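Local coordinates for L-Ribose isomerase (PDB 4Q0Q), which probably interconverts the aldose L-ribose and the ketose L-ribulose at a metal site occupied by cobalt in this crystal, at residues A[64-69]-A[108-113]; A[219-224]-A[240-245]; A[120-125]-A[213-218]. One frame throughout, in Å; residues are numbered along the deposited sequence.

Contact 1 of 3, residues A[64-69]-A[108-113]. With RUU (alpha-L-ribulofuranose), chain G.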
loop_
_atom_site.group_PDB
_atom_site.type_symbol
_atom_site.label_atom_id
_atom_site.label_comp_id
_atom_site.label_asym_id
_atom_site.label_seq_id
_atom_site.Cartn_x
_atom_site.Cartn_y
_atom_site.Cartn_z
ATOM N N GLY A 64 -25.898 12.715 1.287
ATOM C CA GLY A 64 -24.464 12.496 1.178
ATOM C C GLY A 64 -23.985 11.191 0.567
ATOM O O GLY A 64 -24.740 10.228 0.427
ATOM N N MET A 65 -22.701 11.167 0.226
ATOM C CA MET A 65 -22.072 10.004 -0.391
ATOM C C MET A 65 -21.957 8.757 0.483
ATOM O O MET A 65 -21.496 7.717 0.016
ATOM C CB MET A 65 -20.691 10.391 -0.917
ATOM C CG MET A 65 -20.713 11.290 -2.145
ATOM S SD MET A 65 -21.447 10.499 -3.607
ATOM C CE MET A 65 -22.939 11.434 -3.748
ATOM N N TRP A 66 -22.366 8.839 1.744
ATOM C CA TRP A 66 -22.294 7.668 2.605
ATOM C C TRP A 66 -23.675 7.184 3.044
ATOM O O TRP A 66 -23.803 6.372 3.961
ATOM C CB TRP A 66 -21.399 7.945 3.820
ATOM C CG TRP A 66 -19.919 7.934 3.476
ATOM C CD1 TRP A 66 -19.136 9.009 3.150
ATOM C CD2 TRP A 66 -19.072 6.781 3.387
ATOM N NE1 TRP A 66 -17.853 8.593 2.866
ATOM C CE2 TRP A 66 -17.789 7.232 3.003
ATOM C CE3 TRP A 66 -19.275 5.407 3.594
ATOM C CZ2 TRP A 66 -16.708 6.356 2.821
ATOM C CZ3 TRP A 66 -18.200 4.535 3.410
ATOM C CH2 TRP A 66 -16.935 5.017 3.028
ATOM N N SER A 67 -24.707 7.677 2.364
ATOM C CA SER A 67 -26.086 7.292 2.663
ATOM C C SER A 67 -26.407 5.903 2.119
ATOM O O SER A 67 -27.251 5.202 2.665
ATOM C CB SER A 67 -27.068 8.299 2.059
ATOM O OG SER A 67 -27.053 8.247 0.643
ATOM N N GLY A 68 -25.731 5.507 1.042
ATOM C CA GLY A 68 -25.981 4.202 0.454
ATOM C C GLY A 68 -27.086 4.237 -0.588
ATOM O O GLY A 68 -27.410 3.220 -1.202
ATOM N N GLU A 69 -27.669 5.413 -0.796
ATOM C CA GLU A 69 -28.751 5.567 -1.761
ATOM C C GLU A 69 -28.262 5.450 -3.202
ATOM O O GLU A 69 -27.146 5.862 -3.525
ATOM C CB GLU A 69 -29.442 6.918 -1.547
ATOM C CG GLU A 69 -29.897 7.118 -0.107
ATOM C CD GLU A 69 -30.441 8.509 0.164
ATOM O OE1 GLU A 69 -29.846 9.495 -0.319
ATOM O OE2 GLU A 69 -31.458 8.617 0.876
ATOM N N VAL A 108 -16.201 5.202 -6.692
ATOM C CA VAL A 108 -17.648 5.149 -6.571
ATOM C C VAL A 108 -18.040 4.820 -5.138
ATOM O O VAL A 108 -17.585 3.828 -4.567
ATOM C CB VAL A 108 -18.221 4.070 -7.525
ATOM C CG1 VAL A 108 -19.729 3.961 -7.376
ATOM C CG2 VAL A 108 -17.837 4.408 -8.954
ATOM N N HIS A 109 -18.890 5.658 -4.555
ATOM C CA HIS A 109 -19.314 5.435 -3.191
ATOM C C HIS A 109 -20.418 4.408 -3.083
ATOM O O HIS A 109 -21.088 4.104 -4.067
ATOM C CB HIS A 109 -19.701 6.761 -2.538
ATOM C CG HIS A 109 -18.520 7.517 -2.017
ATOM N ND1 HIS A 109 -17.600 8.122 -2.847
ATOM C CD2 HIS A 109 -18.066 7.700 -0.754
ATOM C CE1 HIS A 109 -16.631 8.643 -2.117
ATOM N NE2 HIS A 109 -16.889 8.399 -0.845
ATOM N N PRO A 110 -20.621 3.860 -1.876
ATOM C CA PRO A 110 -21.638 2.838 -1.614
ATOM C C PRO A 110 -23.000 3.108 -2.234
ATOM O O PRO A 110 -23.623 4.138 -1.969
ATOM C CB PRO A 110 -21.679 2.776 -0.090
ATOM C CG PRO A 110 -20.281 3.157 0.297
ATOM C CD PRO A 110 -19.998 4.304 -0.617
ATOM N N GLY A 111 -23.442 2.172 -3.069
ATOM C CA GLY A 111 -24.728 2.296 -3.732
ATOM C C GLY A 111 -24.772 3.160 -4.983
ATOM O O GLY A 111 -25.739 3.096 -5.740
ATOM N N LYS A 112 -23.741 3.963 -5.215
ATOM C CA LYS A 112 -23.721 4.838 -6.379
ATOM C C LYS A 112 -23.297 4.107 -7.656
ATOM O O LYS A 112 -22.627 3.068 -7.609
ATOM C CB LYS A 112 -22.810 6.042 -6.107
ATOM C CG LYS A 112 -23.132 6.792 -4.792
ATOM C CD LYS A 112 -24.420 7.585 -4.866
ATOM C CE LYS A 112 -24.688 8.397 -3.591
ATOM N NZ LYS A 112 -25.217 7.614 -2.446
ATOM N N PHE A 113 -23.688 4.662 -8.801
ATOM C CA PHE A 113 -23.403 4.046 -10.097
ATOM C C PHE A 113 -22.673 4.880 -11.133
ATOM O O PHE A 113 -22.743 6.109 -11.143
ATOM C CB PHE A 113 -24.703 3.645 -10.829
ATOM C CG PHE A 113 -25.548 2.623 -10.130
ATOM C CD1 PHE A 113 -26.298 2.959 -9.006
ATOM C CD2 PHE A 113 -25.651 1.336 -10.645
ATOM C CE1 PHE A 113 -27.139 2.024 -8.415
ATOM C CE2 PHE A 113 -26.489 0.393 -10.063
ATOM C CZ PHE A 113 -27.236 0.732 -8.946
HETATM C C1 RUU G . -25.731 7.727 8.107
HETATM O O1 RUU G . -25.866 6.449 7.498
HETATM C C2 RUU G . -25.960 8.844 7.104
HETATM O O2 RUU G . -24.724 9.228 6.516
HETATM C C3 RUU G . -26.651 10.062 7.705
HETATM O O3 RUU G . -25.702 11.091 7.932
HETATM C C4 RUU G . -27.658 10.505 6.640
HETATM O O4 RUU G . -27.133 11.604 5.909
HETATM C C5 RUU G . -27.823 9.304 5.711
HETATM O O5 RUU G . -26.812 8.343 6.063
HETATM O O HOH W 1 -27.000 9.746 -1.502
#
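Two reverse turns meet here beside the antiparallel sheets of what is probably a cupin-like fold: a type I turn, Gly64 to Ser67, that follows helix 60-63, and a type II turn, His109 to Lys112, that joins strands 101-108 and 113-118. Their only direct hydrogen bond is made by Lys112, whose NZ reaches Glu69 O at 2.8 Å, lying in the carbonyl plane on a lone pair with a C=O...N angle of 137°. Bends at chi2 and at chi4 (-78°) curl the lysine chain so that its ammonium faces the 64-69 loop. A water extends the grip, accepting from Lys112 NZ at 2.9 Å and bonding to Ser67 OG. Ser67 OG in turn takes Glu69 N at 3.2 Å, an ST turn that closes just before the carbonyl the lysine uses. Further along, the two turns interlock through aromatic packing. Trp66 receives the edge of His109 on its face, the planes 89° apart and His109 CD2 3.7 Å from Trp66 NE1. Met65 CB sits over a face of the His109 imidazole, while its terminal CE ends 3.5 Å from Lys112 CE. Pro110 adds its CG against the Trp66 benzo ring, 4.0 Å from CZ3. Trp66 NE1 and His109 NE2 are both hydrogen-bonded to Glu28 of the second subunit, which joins the two turns to the neighbouring subunit. On the other side of the 64-69 loop, a ribulofuranose comes within 3.6 Å of Ser67 CA through its O5.

Contact 2 of 3, residues A[219-224]-A[240-245]. With NCO (cobalt hexammine(III)), chain K; RUU (alpha-L-ribulofuranose), chain C; RUU (alpha-L-ribulofuranose), chain D.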
loop_
_atom_site.group_PDB
_atom_site.type_symbol
_atom_site.label_atom_id
_atom_site.label_comp_id
_atom_site.label_asym_id
_atom_site.label_seq_id
_atom_site.Cartn_x
_atom_site.Cartn_y
_atom_site.Cartn_z
ATOM N N TYR A 219 -8.170 5.303 -26.138
ATOM C CA TYR A 219 -8.436 6.731 -26.004
ATOM C C TYR A 219 -9.867 7.128 -25.652
ATOM O O TYR A 219 -10.830 6.596 -26.195
ATOM C CB TYR A 219 -8.016 7.452 -27.285
ATOM C CG TYR A 219 -7.873 8.941 -27.117
ATOM C CD1 TYR A 219 -6.726 9.490 -26.542
ATOM C CD2 TYR A 219 -8.879 9.809 -27.545
ATOM C CE1 TYR A 219 -6.580 10.870 -26.400
ATOM C CE2 TYR A 219 -8.743 11.188 -27.409
ATOM C CZ TYR A 219 -7.590 11.711 -26.838
ATOM O OH TYR A 219 -7.435 13.074 -26.729
ATOM N N SER A 220 -9.992 8.095 -24.749
ATOM C CA SER A 220 -11.300 8.570 -24.320
ATOM C C SER A 220 -11.657 9.907 -24.986
ATOM O O SER A 220 -11.065 10.941 -24.687
ATOM C CB SER A 220 -11.310 8.704 -22.797
ATOM O OG SER A 220 -12.596 9.056 -22.327
ATOM N N HIS A 221 -12.612 9.871 -25.912
ATOM C CA HIS A 221 -13.064 11.070 -26.622
ATOM C C HIS A 221 -14.186 11.708 -25.804
ATOM O O HIS A 221 -15.353 11.366 -25.981
ATOM C CB HIS A 221 -13.600 10.691 -28.007
ATOM C CG HIS A 221 -12.614 9.959 -28.863
ATOM N ND1 HIS A 221 -11.614 10.596 -29.564
ATOM C CD2 HIS A 221 -12.460 8.637 -29.112
ATOM C CE1 HIS A 221 -10.884 9.701 -30.203
ATOM N NE2 HIS A 221 -11.376 8.503 -29.945
ATOM N N GLU A 222 -13.832 12.628 -24.911
ATOM C CA GLU A 222 -14.820 13.281 -24.055
ATOM C C GLU A 222 -14.613 14.789 -23.951
ATOM O O GLU A 222 -13.716 15.254 -23.249
ATOM C CB GLU A 222 -14.772 12.680 -22.646
ATOM C CG GLU A 222 -15.018 11.180 -22.583
ATOM C CD GLU A 222 -14.894 10.625 -21.170
ATOM O OE1 GLU A 222 -13.782 10.686 -20.596
ATOM O OE2 GLU A 222 -15.908 10.127 -20.630
ATOM N N PRO A 223 -15.445 15.576 -24.651
ATOM C CA PRO A 223 -15.322 17.039 -24.610
ATOM C C PRO A 223 -15.786 17.614 -23.269
ATOM O O PRO A 223 -16.791 18.323 -23.207
ATOM C CB PRO A 223 -16.213 17.493 -25.766
ATOM C CG PRO A 223 -16.188 16.312 -26.709
ATOM C CD PRO A 223 -16.333 15.163 -25.751
ATOM N N THR A 224 -15.055 17.308 -22.201
ATOM C CA THR A 224 -15.408 17.794 -20.871
ATOM C C THR A 224 -14.948 19.230 -20.653
ATOM O O THR A 224 -14.235 19.803 -21.480
ATOM C CB THR A 224 -14.786 16.919 -19.759
ATOM O OG1 THR A 224 -13.359 17.036 -19.801
ATOM C CG2 THR A 224 -15.180 15.457 -19.941
ATOM N N MET A 240 -15.240 15.307 -30.784
ATOM C CA MET A 240 -15.797 13.958 -30.789
ATOM C C MET A 240 -16.148 13.508 -29.369
ATOM O O MET A 240 -15.347 13.657 -28.447
ATOM C CB MET A 240 -14.787 12.991 -31.411
ATOM C CG MET A 240 -15.326 11.604 -31.686
ATOM S SD MET A 240 -14.005 10.466 -32.137
ATOM C CE MET A 240 -13.562 11.069 -33.769
ATOM N N HIS A 241 -17.352 12.966 -29.199
ATOM C CA HIS A 241 -17.812 12.486 -27.894
ATOM C C HIS A 241 -18.175 11.007 -28.020
ATOM O O HIS A 241 -19.277 10.658 -28.447
ATOM C CB HIS A 241 -19.023 13.303 -27.433
ATOM C CG HIS A 241 -19.527 12.931 -26.072
ATOM N ND1 HIS A 241 -18.688 12.742 -24.995
ATOM C CD2 HIS A 241 -20.784 12.743 -25.607
ATOM C CE1 HIS A 241 -19.407 12.453 -23.925
ATOM N NE2 HIS A 241 -20.682 12.448 -24.268
ATOM N N ASP A 242 -17.234 10.145 -27.645
ATOM C CA ASP A 242 -17.405 8.701 -27.746
ATOM C C ASP A 242 -18.182 8.058 -26.594
ATOM O O ASP A 242 -17.941 6.904 -26.236
ATOM C CB ASP A 242 -16.026 8.046 -27.892
ATOM C CG ASP A 242 -16.108 6.564 -28.165
ATOM O OD1 ASP A 242 -16.881 6.165 -29.058
ATOM O OD2 ASP A 242 -15.392 5.796 -27.492
ATOM N N ASN A 243 -19.109 8.810 -26.009
ATOM C CA ASN A 243 -19.934 8.290 -24.925
ATOM C C ASN A 243 -21.392 8.349 -25.335
ATOM O O ASN A 243 -21.862 9.367 -25.843
ATOM C CB ASN A 243 -19.759 9.102 -23.644
ATOM C CG ASN A 243 -18.356 9.032 -23.094
ATOM O OD1 ASN A 243 -17.609 8.103 -23.394
ATOM N ND2 ASN A 243 -17.993 10.011 -22.271
ATOM N N ASP A 244 -22.106 7.253 -25.122
ATOM C CA ASP A 244 -23.520 7.205 -25.452
ATOM C C ASP A 244 -24.263 6.627 -24.257
ATOM O O ASP A 244 -24.386 5.410 -24.113
ATOM C CB ASP A 244 -23.756 6.333 -26.689
ATOM C CG ASP A 244 -25.175 6.443 -27.216
ATOM O OD1 ASP A 244 -26.060 6.899 -26.462
ATOM O OD2 ASP A 244 -25.410 6.059 -28.383
ATOM N N PHE A 245 -24.745 7.510 -23.390
ATOM C CA PHE A 245 -25.481 7.082 -22.211
ATOM C C PHE A 245 -26.943 6.801 -22.554
ATOM O O PHE A 245 -27.572 7.560 -23.301
ATOM C CB PHE A 245 -25.385 8.157 -21.124
ATOM C CG PHE A 245 -24.021 8.262 -20.503
ATOM C CD1 PHE A 245 -23.689 7.499 -19.386
ATOM C CD2 PHE A 245 -23.050 9.090 -21.063
ATOM C CE1 PHE A 245 -22.402 7.556 -18.835
ATOM C CE2 PHE A 245 -21.762 9.154 -20.522
ATOM C CZ PHE A 245 -21.439 8.384 -19.406
HETATM CO CO NCO K . -29.829 8.129 -26.401
HETATM N N1 NCO K . -28.204 8.788 -26.841
HETATM N N2 NCO K . -30.601 9.649 -27.016
HETATM N N3 NCO K . -29.047 6.610 -25.791
HETATM N N4 NCO K . -29.692 8.872 -24.757
HETATM N N5 NCO K . -29.976 7.386 -28.037
HETATM N N6 NCO K . -31.457 7.476 -25.959
HETATM C C1 RUU C . -16.145 3.687 -17.483
HETATM O O1 RUU C . -17.046 2.736 -18.041
HETATM C C2 RUU C . -16.280 5.025 -18.173
HETATM O O2 RUU C . -16.068 4.877 -19.570
HETATM C C3 RUU C . -15.376 6.124 -17.636
HETATM O O3 RUU C . -14.177 6.182 -18.389
HETATM C C4 RUU C . -16.215 7.381 -17.895
HETATM O O4 RUU C . -16.038 7.787 -19.247
HETATM C C5 RUU C . -17.649 6.894 -17.715
HETATM O O5 RUU C . -17.627 5.480 -17.975
HETATM C C1 RUU D . -9.800 13.463 -14.530
HETATM O O1 RUU D . -8.904 14.243 -13.746
HETATM C C2 RUU D . -10.848 14.327 -15.216
HETATM O O2 RUU D . -11.981 14.478 -14.376
HETATM C C3 RUU D . -11.290 13.789 -16.576
HETATM O O3 RUU D . -12.586 13.222 -16.466
HETATM C C4 RUU D . -11.339 15.020 -17.482
HETATM O O4 RUU D . -12.667 15.519 -17.541
HETATM C C5 RUU D . -10.444 16.050 -16.795
HETATM O O5 RUU D . -10.277 15.626 -15.432
HETATM O O HOH W 2 -13.669 7.345 -26.071
HETATM O O HOH W 3 -15.127 8.104 -23.750
#
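His221, Glu222 and Pro223 meet Met240, His241, Asp242 and Asn243. The backbone carbonyl His221 O accepts from Asp242 N at 2.8 Å, with the donor in the carbonyl plane and an N-H...O angle of 153°, and His241 CA-H leans on the same oxygen. Above the imidazole of His221, Met240 SD stands over the ring centre, 3.6 Å from the centroid and only 12° off the normal, a Met-aromatic contact. Met240 reaches this place on a chain extended as far as SD (chi1 and chi2 both -170°), then bent at chi3, that lies alongside the histidine and points the same way. Tyr219 brings CD2 over the opposite face, offset toward the rim, and His221 NE2 is held by Glu97 O. Glu222 and Asn243 cross at about a right angle: Asn243 ND2 gives a 2.7 Å bond, nearly in its own amide plane, to the anti lone pair of Glu222 OE2. That oxygen also accepts O4 of a ribulofuranose at 2.7 Å, so two hydrogen bonds and a salt bridge to Arg254 meet on it. The other carboxylate oxygen, Glu222 OE1, is met from above its plane by Ser220 OG, also at 2.7 Å. Pro223, centre of an inverse gamma turn, sets its CD 3.5 Å from His241 ND1, a buried nitrogen with no partner in the model. In the next shell, one water joins Tyr219 O, His221 N and Asp242 OD2, and another links Ser220 OG to Asn243 OD1. Asp242, bound to Arg121, ties this shell to the metal-site loop. Glu222, placed by this loop pair, lines the sugar site, consistent with a cupin-type pocket.

Contact 3 of 3, residues A[120-125]-A[213-218]; sequences GRKTES and VREVST. With CO (cobalt (II) ion), chain B; RUU (alpha-L-ribulofuranose), chain C.
Two carboxylate oxygens approach closely here: Glu124 OE1 and Glu215 OE1, both acceptors, lie 3.2 Å apart beside the sugar, the cobalt ion and Lys122. Each acid has other partners. Glu124 OE1 is hydrogen-bonded to Tyr126 OH, and Glu124 OE2 binds the cobalt ion at 2.1 Å, while Glu215 OE2 pairs with Lys104. Lys122 lies to one side of both carboxylates, its NZ at long salt-bridge range of either. Its closer partners belong to the ribulofuranose: NZ gives bonds to O2 at 2.9 Å and O3 at 3.1 Å. CG lies anti to the backbone N (chi1 -176°), and a turn at chi3 (97°) swings the ammonium onto the sugar. Sugar O1 and O2 also bind the metal, and His117, His119 and His199 complete its six ligands, an arrangement consistent with a cupin metal centre. Glu215 is extended beyond CG and brings its OE1 to 3.0 Å from sugar C1. Away from the site, the two segments join by backbone and hydroxyl bonds. Thr123 N donates to Thr218 OG1 at 3.0 Å, and Val216 N donates to Ser125 O at 3.2 Å, tilted 30° from the carbonyl plane. Ser125 OG donates a bond of 2.6 Å to Val216 O, in the carbonyl plane on a lone pair. The segments run roughly antiparallel, and strand 211-217 lies between 124-130 and 101-108 in the six-stranded sheet, with Arg214 reaching out to Glu127 of the third subunit.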
loop_
_atom_site.group_PDB
_atom_site.type_symbol
_atom_site.label_atom_id
_atom_site.label_comp_id
_atom_site.label_asym_id
_atom_site.label_seq_id
_atom_site.Cartn_x
_atom_site.Cartn_y
_atom_site.Cartn_z
ATOM N N GLY A 120 -18.472 3.581 -28.981
ATOM C CA GLY A 120 -18.351 3.048 -30.320
ATOM C C GLY A 120 -16.904 2.725 -30.643
ATOM O O GLY A 120 -16.624 1.804 -31.409
ATOM N N ARG A 121 -15.976 3.465 -30.037
ATOM C CA ARG A 121 -14.553 3.263 -30.311
ATOM C C ARG A 121 -13.717 2.729 -29.147
ATOM O O ARG A 121 -12.788 1.941 -29.347
ATOM C CB ARG A 121 -13.948 4.586 -30.784
ATOM C CG ARG A 121 -14.801 5.319 -31.811
ATOM C CD ARG A 121 -14.344 6.760 -31.973
ATOM N NE ARG A 121 -15.138 7.498 -32.953
ATOM C CZ ARG A 121 -16.421 7.820 -32.804
ATOM N NH1 ARG A 121 -17.080 7.474 -31.704
ATOM N NH2 ARG A 121 -17.043 8.499 -33.757
ATOM N N LYS A 122 -14.061 3.150 -27.934
ATOM C CA LYS A 122 -13.306 2.776 -26.739
ATOM C C LYS A 122 -13.552 1.422 -26.076
ATOM O O LYS A 122 -14.673 1.098 -25.682
ATOM C CB LYS A 122 -13.480 3.867 -25.673
ATOM C CG LYS A 122 -12.658 3.648 -24.406
ATOM C CD LYS A 122 -12.771 4.822 -23.434
ATOM C CE LYS A 122 -13.812 4.566 -22.349
ATOM N NZ LYS A 122 -14.000 5.764 -21.470
ATOM N N THR A 123 -12.481 0.644 -25.946
ATOM C CA THR A 123 -12.529 -0.639 -25.256
ATOM C C THR A 123 -11.821 -0.388 -23.909
ATOM O O THR A 123 -10.777 0.271 -23.864
ATOM C CB THR A 123 -11.785 -1.738 -26.050
ATOM O OG1 THR A 123 -12.606 -2.177 -27.140
ATOM C CG2 THR A 123 -11.465 -2.936 -25.152
ATOM N N GLU A 124 -12.402 -0.881 -22.820
ATOM C CA GLU A 124 -11.824 -0.683 -21.495
ATOM C C GLU A 124 -11.575 -1.983 -20.738
ATOM O O GLU A 124 -12.037 -3.051 -21.141
ATOM C CB GLU A 124 -12.720 0.249 -20.647
ATOM C CG GLU A 124 -14.197 0.252 -21.029
ATOM C CD GLU A 124 -15.060 1.216 -20.204
ATOM O OE1 GLU A 124 -15.421 0.889 -19.054
ATOM O OE2 GLU A 124 -15.382 2.305 -20.712
ATOM N N SER A 125 -10.812 -1.883 -19.653
ATOM C CA SER A 125 -10.510 -3.029 -18.799
ATOM C C SER A 125 -10.551 -2.523 -17.361
ATOM O O SER A 125 -10.273 -1.352 -17.112
ATOM C CB SER A 125 -9.125 -3.601 -19.109
ATOM O OG SER A 125 -8.098 -2.708 -18.726
ATOM N N VAL A 213 -11.342 1.676 -8.562
ATOM C CA VAL A 213 -10.929 0.832 -9.664
ATOM C C VAL A 213 -10.111 1.565 -10.713
ATOM O O VAL A 213 -10.383 2.718 -11.058
ATOM C CB VAL A 213 -12.174 0.150 -10.320
ATOM C CG1 VAL A 213 -13.298 1.153 -10.460
ATOM C CG2 VAL A 213 -11.818 -0.435 -11.686
ATOM N N ARG A 214 -9.080 0.886 -11.197
ATOM C CA ARG A 214 -8.235 1.445 -12.226
ATOM C C ARG A 214 -8.715 0.970 -13.595
ATOM O O ARG A 214 -8.820 -0.233 -13.855
ATOM C CB ARG A 214 -6.772 1.013 -12.043
ATOM C CG ARG A 214 -5.871 1.509 -13.189
ATOM C CD ARG A 214 -4.482 0.880 -13.159
ATOM N NE ARG A 214 -3.757 1.200 -11.932
ATOM C CZ ARG A 214 -2.707 2.014 -11.870
ATOM N NH1 ARG A 214 -2.119 2.240 -10.705
ATOM N NH2 ARG A 214 -2.240 2.594 -12.971
ATOM N N GLU A 215 -9.016 1.915 -14.471
ATOM C CA GLU A 215 -9.426 1.553 -15.811
ATOM C C GLU A 215 -8.262 1.792 -16.762
ATOM O O GLU A 215 -7.617 2.843 -16.726
ATOM C CB GLU A 215 -10.614 2.392 -16.271
ATOM C CG GLU A 215 -10.994 2.128 -17.713
ATOM C CD GLU A 215 -12.124 3.006 -18.188
ATOM O OE1 GLU A 215 -13.258 2.815 -17.702
ATOM O OE2 GLU A 215 -11.880 3.890 -19.039
ATOM N N VAL A 216 -7.977 0.798 -17.589
ATOM C CA VAL A 216 -6.932 0.910 -18.597
ATOM C C VAL A 216 -7.693 0.650 -19.889
ATOM O O VAL A 216 -8.240 -0.438 -20.084
ATOM C CB VAL A 216 -5.818 -0.145 -18.410
ATOM C CG1 VAL A 216 -4.929 -0.174 -19.642
ATOM C CG2 VAL A 216 -4.971 0.199 -17.184
ATOM N N SER A 217 -7.735 1.646 -20.766
ATOM C CA SER A 217 -8.497 1.505 -21.995
ATOM C C SER A 217 -7.902 2.271 -23.157
ATOM O O SER A 217 -6.849 2.895 -23.025
ATOM C CB SER A 217 -9.906 2.024 -21.756
ATOM O OG SER A 217 -9.888 3.436 -21.659
ATOM N N THR A 218 -8.585 2.218 -24.301
ATOM C CA THR A 218 -8.132 2.957 -25.467
ATOM C C THR A 218 -8.538 4.415 -25.221
ATOM O O THR A 218 -9.174 4.720 -24.211
ATOM C CB THR A 218 -8.751 2.412 -26.797
ATOM O OG1 THR A 218 -10.182 2.441 -26.735
ATOM C CG2 THR A 218 -8.283 0.990 -27.059
HETATM CO CO CO B . -17.326 3.089 -20.303
HETATM C C1 RUU C . -16.145 3.687 -17.483
HETATM O O1 RUU C . -17.046 2.736 -18.041
HETATM C C2 RUU C . -16.280 5.025 -18.173
HETATM O O2 RUU C . -16.068 4.877 -19.570
HETATM C C3 RUU C . -15.376 6.124 -17.636
HETATM O O3 RUU C . -14.177 6.182 -18.389
HETATM C C4 RUU C . -16.215 7.381 -17.895
HETATM O O4 RUU C . -16.038 7.787 -19.247
HETATM C C5 RUU C . -17.649 6.894 -17.715
HETATM O O5 RUU C . -17.627 5.480 -17.975
HETATM O O HOH W 4 -7.418 -2.321 -15.673
#

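Contacts 2 and 3 adjoin, their centres about 12 Å apart, and hold the same ribulofuranose from two sides: contact 3 supplies Lys122 and the metal ligand Glu124, contact 2 supplies Glu222 to sugar O4. They are joined directly, since Asp242 OD1 pairs with Arg121 NH1 at 3.0 Å. Loop 240-245 is thereby tied to the loop leading into the metal ligand. Contact 1 stands apart, about 25 Å between centres from contact 2 and 23 Å from contact 3, across the chain's centre from both. It touches a different ribulofuranose, while contact 3 also meets the third subunit and contact 1 the second.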